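Local atomic coordinates of putative membrane protein COG4129 (Clostridium difficile, PDB entry 3KMI), a protein that is probably a membrane exporter of aromatic acids, represented here by its helical C-terminal domain. Residues S55-E58 with T59-I63; M78-I81 with K82-D86. All blocks are in the same frame, centred on the assembly; numbering follows the deposited sequence. Where two conformers were deposited one is given.

Interaction 1. Residues S55-E58 with T59-I63; sequences SISE and TYDNI
Glu58 and Asn62 lie alongside each other, one turn apart, joined through a backbone atom. ND2 of Asn62 reaches back to the carbonyl O of Glu58, 3.1 Å away and nearly straight at 168°, and that oxygen lies close to the Asn62 amide plane. The backbone N of Asn62 adds a weak bond to the same Glu58 O at 3.4 Å. The Glu58 chain runs out extended, its CG 4.1 Å from Asn62 ND2. All this belongs to the last turn of helix 41-61, where Asn62 is the first residue to depart from helical geometry. One turn earlier, the carbonyl O of Ser55 receives the backbone N of Thr59 at 3.1 Å; Thr59 OG1 also comes to it, though the hydroxyl's position is less certain. Around the helix, Ile56 meets Tyr60. With chi1 at -74°, Ile56 sets CG1 beside its backbone N and CG2 trans to it, which brings CG2 over one face of the Tyr60 ring, 3.7 Å from the centroid, displaced toward the rim: a CH-pi contact. Tyr60 also packs on Leu75 of its own chain and on Leu75 of the second subunit.

Interaction 2. Residues M78-I81 with K82-D86; sequences MDII and KSQRD
Lys82 NZ is drawn by two carboxylates, the nearer in sequence being that of Asp79, one turn earlier on the same helix. Asp79 OD1 and Lys82 NZ form a long salt bridge of 3.7 Å, an i to i+3 pair on helix 68-95 of this all-helical domain. Both side chains also enter the dimer interface: Lys82 NZ makes a salt bridge to OD2 of Asp79 of the second subunit, and OD2 of this chain's own Asp79 is hydrogen-bonded to Tyr60 OH of the second subunit. With chi3 at 65°, the Lys82 chain bends and lies alongside Asp79, and its inner methylenes pass over the carbonyl of Met78, a selenomethionine in the crystal, with Lys82 CG 3.5 Å from Met78 O. The same Met78 O takes the backbone N of Lys82 at 2.8 Å, and the i to i+4 ladder continues with Ser83 N on Asp79 O, Gln84 N on Ile80 O and Arg85 N on Ile81 O. Gln84 CG presses on the carbonyl O of Ile80 at 3.2 Å, and the chain then turns away at chi2. Its amide is held by Asn170 and by the backbone O of Phe167 on helix 148-176, while Arg85 NH1 reaches Asn49. Buried Ile81 packs on Leu17 of helix 7-33 and on Ile52 of helix 41-61. Arg85 meets residues 78-81 mainly through CB, 3.5 Å from Ile81 O. At the edge of its guanidinium, in a salt bridge, NE donates a hydrogen bond to Asp86 OD1 at 2.9 Å, approaching from the anti side, 32° out of the carboxylate plane.

Interaction 1 closes helix 41-61 and interaction 2 lies on the next helix, 68-95, so they come in series along the chain, on consecutive helices of the all-helical C-terminal domain. Their centres are about 17 Å apart, yet their side chains meet: Ile56 CD1 packs on Lys82 CD at 4.0 Å. Interaction 1 sits near the surface, its centre about 24 Å from the centre of the chain, while interaction 2 is partly buried, its centre about 9 Å from it. Both also reach the second subunit, so this helix pair contributes to the dimer contact as well as to the fold of each chain.

Interaction 1. Residues S55-E58 with T59-I63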
loop_
_atom_site.group_PDB
_atom_site.type_symbol
_atom_site.label_atom_id
_atom_site.label_comp_id
_atom_site.label_asym_id
_atom_site.label_seq_id
_atom_site.Cartn_x
_atom_site.Cartn_y
_atom_site.Cartn_z
ATOM N N SER A 55 1.029 17.679 -14.778
ATOM C CA SER A 55 2.465 17.701 -14.628
ATOM C C SER A 55 3.092 16.654 -15.504
ATOM O O SER A 55 4.092 16.919 -16.172
ATOM C CB SER A 55 2.854 17.532 -13.162
ATOM O OG SER A 55 2.301 18.625 -12.438
ATOM N N ILE A 56 2.497 15.467 -15.547
ATOM C CA ILE A 56 3.029 14.383 -16.376
ATOM C C ILE A 56 2.843 14.679 -17.852
ATOM O O ILE A 56 3.776 14.483 -18.646
ATOM C CB ILE A 56 2.366 13.041 -16.021
ATOM C CG1 ILE A 56 2.909 12.543 -14.698
ATOM C CG2 ILE A 56 2.721 11.963 -17.039
ATOM C CD1 ILE A 56 2.115 11.329 -14.137
ATOM N N SER A 57 1.663 15.202 -18.211
ATOM C CA SER A 57 1.365 15.525 -19.603
ATOM C C SER A 57 2.329 16.571 -20.123
ATOM O O SER A 57 2.813 16.463 -21.250
ATOM C CB SER A 57 -0.073 16.014 -19.785
ATOM O OG SER A 57 -0.309 16.261 -21.179
ATOM N N GLU A 58 2.615 17.574 -19.301
ATOM C CA GLU A 58 3.613 18.579 -19.648
ATOM C C GLU A 58 5.016 17.968 -19.840
ATOM O O GLU A 58 5.725 18.310 -20.778
ATOM C CB GLU A 58 3.639 19.700 -18.615
ATOM C CG GLU A 58 4.659 20.819 -18.950
ATOM C CD GLU A 58 4.256 22.176 -18.407
ATOM O OE1 GLU A 58 3.661 22.233 -17.306
ATOM O OE2 GLU A 58 4.510 23.187 -19.101
ATOM N N THR A 59 5.379 17.024 -18.988
ATOM C CA THR A 59 6.681 16.388 -19.101
ATOM C C THR A 59 6.769 15.591 -20.414
ATOM O O THR A 59 7.787 15.642 -21.096
ATOM C CB THR A 59 6.981 15.503 -17.875
ATOM O OG1 THR A 59 6.918 16.313 -16.688
ATOM C CG2 THR A 59 8.405 14.831 -17.992
ATOM N N TYR A 60 5.686 14.893 -20.771
ATOM C CA TYR A 60 5.643 14.047 -21.968
ATOM C C TYR A 60 5.710 14.898 -23.216
ATOM O O TYR A 60 6.347 14.528 -24.196
ATOM C CB TYR A 60 4.340 13.245 -22.035
ATOM C CG TYR A 60 4.236 12.040 -21.129
ATOM C CD1 TYR A 60 5.370 11.465 -20.532
ATOM C CD2 TYR A 60 2.993 11.445 -20.903
ATOM C CE1 TYR A 60 5.260 10.344 -19.701
ATOM C CE2 TYR A 60 2.874 10.325 -20.094
ATOM C CZ TYR A 60 4.010 9.777 -19.493
ATOM O OH TYR A 60 3.869 8.669 -18.674
ATOM N N ASP A 61 5.007 16.026 -23.172
ATOM C CA ASP A 61 4.986 16.990 -24.257
ATOM C C ASP A 61 6.405 17.423 -24.649
ATOM O O ASP A 61 6.669 17.686 -25.838
ATOM C CB ASP A 61 4.178 18.221 -23.860
ATOM C CG ASP A 61 2.660 18.041 -24.073
ATOM O OD1 ASP A 61 2.225 17.033 -24.674
ATOM O OD2 ASP A 61 1.899 18.930 -23.634
ATOM N N ASN A 62 7.299 17.459 -23.658
ATOM C CA ASN A 62 8.623 18.091 -23.788
ATOM C C ASN A 62 9.771 17.115 -23.754
ATOM O O ASN A 62 10.926 17.525 -23.596
ATOM C CB ASN A 62 8.860 19.080 -22.649
ATOM C CG ASN A 62 8.249 20.429 -22.907
ATOM O OD1 ASN A 62 8.799 21.231 -23.640
ATOM N ND2 ASN A 62 7.132 20.708 -22.256
ATOM N N ILE A 63 9.488 15.827 -23.901
ATOM C CA ILE A 63 10.579 14.851 -23.957
ATOM C C ILE A 63 11.534 15.167 -25.119
ATOM O O ILE A 63 12.757 15.018 -24.978
ATOM C CB ILE A 63 10.091 13.362 -23.962
ATOM C CG1 ILE A 63 9.150 13.066 -25.146
ATOM C CG2 ILE A 63 9.440 13.026 -22.635
ATOM C CD1 ILE A 63 8.631 11.602 -25.231
HETATM O O HOH W 1 0.298 18.532 -21.725
#

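Interaction 2. Residues M78-I81 with K82-D86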
loop_
_atom_site.group_PDB
_atom_site.type_symbol
_atom_site.label_atom_id
_atom_site.label_comp_id
_atom_site.label_asym_id
_atom_site.label_seq_id
_atom_site.Cartn_x
_atom_site.Cartn_y
_atom_site.Cartn_z
HETATM N N MSE A 78 7.527 11.895 -9.840
HETATM C CA MSE A 78 6.086 11.754 -10.055
HETATM C C MSE A 78 5.636 10.370 -9.612
HETATM O O MSE A 78 4.528 10.208 -9.108
HETATM C CB MSE A 78 5.724 11.959 -11.532
HETATM C CG MSE A 78 5.895 13.375 -12.037
HETATM SE SE MSE A 78 5.008 14.741 -10.965
HETATM C CE MSE A 78 3.295 13.852 -10.680
ATOM N N ASP A 79 6.493 9.370 -9.803
ATOM C CA ASP A 79 6.141 8.009 -9.338
ATOM C C ASP A 79 5.941 7.959 -7.814
ATOM O O ASP A 79 5.063 7.255 -7.330
ATOM C CB ASP A 79 7.120 6.943 -9.822
ATOM C CG ASP A 79 6.999 6.675 -11.297
ATOM O OD1 ASP A 79 5.884 6.741 -11.860
ATOM O OD2 ASP A 79 8.017 6.371 -11.912
ATOM N N ILE A 80 6.762 8.692 -7.068
ATOM C CA ILE A 80 6.591 8.814 -5.617
ATOM C C ILE A 80 5.271 9.530 -5.268
ATOM O O ILE A 80 4.500 9.086 -4.393
ATOM C CB ILE A 80 7.755 9.579 -4.977
ATOM C CG1 ILE A 80 9.093 8.885 -5.288
ATOM C CG2 ILE A 80 7.546 9.716 -3.483
ATOM C CD1 ILE A 80 10.335 9.780 -4.921
ATOM N N ILE A 81 4.988 10.612 -5.967
ATOM C CA ILE A 81 3.716 11.322 -5.729
ATOM C C ILE A 81 2.500 10.427 -6.044
ATOM O O ILE A 81 1.505 10.410 -5.308
ATOM C CB ILE A 81 3.675 12.649 -6.508
ATOM C CG1 ILE A 81 4.844 13.552 -6.074
ATOM C CG2 ILE A 81 2.309 13.363 -6.369
ATOM C CD1 ILE A 81 4.729 14.098 -4.627
ATOM N N LYS A 82 2.568 9.705 -7.148
ATOM C CA LYS A 82 1.486 8.772 -7.488
ATOM C C LYS A 82 1.307 7.691 -6.408
ATOM O O LYS A 82 0.163 7.367 -6.035
ATOM C CB LYS A 82 1.785 8.134 -8.831
ATOM C CG LYS A 82 1.390 9.024 -9.999
ATOM C CD LYS A 82 2.055 8.488 -11.294
ATOM C CE LYS A 82 1.512 7.138 -11.620
ATOM N NZ LYS A 82 2.280 6.464 -12.685
ATOM N N SER A 83 2.425 7.161 -5.911
ATOM C CA SER A 83 2.437 6.224 -4.767
ATOM C C SER A 83 1.809 6.815 -3.483
ATOM O O SER A 83 1.086 6.122 -2.745
ATOM C CB SER A 83 3.866 5.826 -4.463
ATOM O OG SER A 83 4.307 4.839 -5.354
ATOM N N GLN A 84 2.102 8.085 -3.214
ATOM C CA GLN A 84 1.495 8.798 -2.059
ATOM C C GLN A 84 0.002 8.950 -2.280
ATOM O O GLN A 84 -0.752 8.785 -1.347
ATOM C CB GLN A 84 2.091 10.199 -1.840
ATOM C CG GLN A 84 3.620 10.196 -1.536
ATOM C CD GLN A 84 3.918 9.543 -0.177
ATOM O OE1 GLN A 84 3.613 8.364 0.042
ATOM N NE2 GLN A 84 4.514 10.304 0.732
ATOM N N ARG A 85 -0.398 9.336 -3.502
ATOM C CA ARG A 85 -1.822 9.494 -3.849
ATOM C C ARG A 85 -2.576 8.158 -3.612
ATOM O O ARG A 85 -3.671 8.155 -3.033
ATOM C CB ARG A 85 -1.977 9.986 -5.316
ATOM C CG ARG A 85 -3.445 10.283 -5.746
ATOM C CD ARG A 85 -4.200 9.013 -6.268
ATOM N NE ARG A 85 -3.312 8.207 -7.119
ATOM C CZ ARG A 85 -2.907 8.544 -8.334
ATOM N NH1 ARG A 85 -3.339 9.663 -8.935
ATOM N NH2 ARG A 85 -2.080 7.729 -8.975
ATOM N N ASP A 86 -2.026 7.051 -4.111
ATOM C CA ASP A 86 -2.613 5.739 -3.851
ATOM C C ASP A 86 -2.773 5.435 -2.335
ATOM O O ASP A 86 -3.787 4.873 -1.916
ATOM C CB ASP A 86 -1.789 4.615 -4.527
ATOM C CG ASP A 86 -1.907 4.630 -6.061
ATOM O OD1 ASP A 86 -2.701 5.425 -6.608
ATOM O OD2 ASP A 86 -1.163 3.889 -6.734
#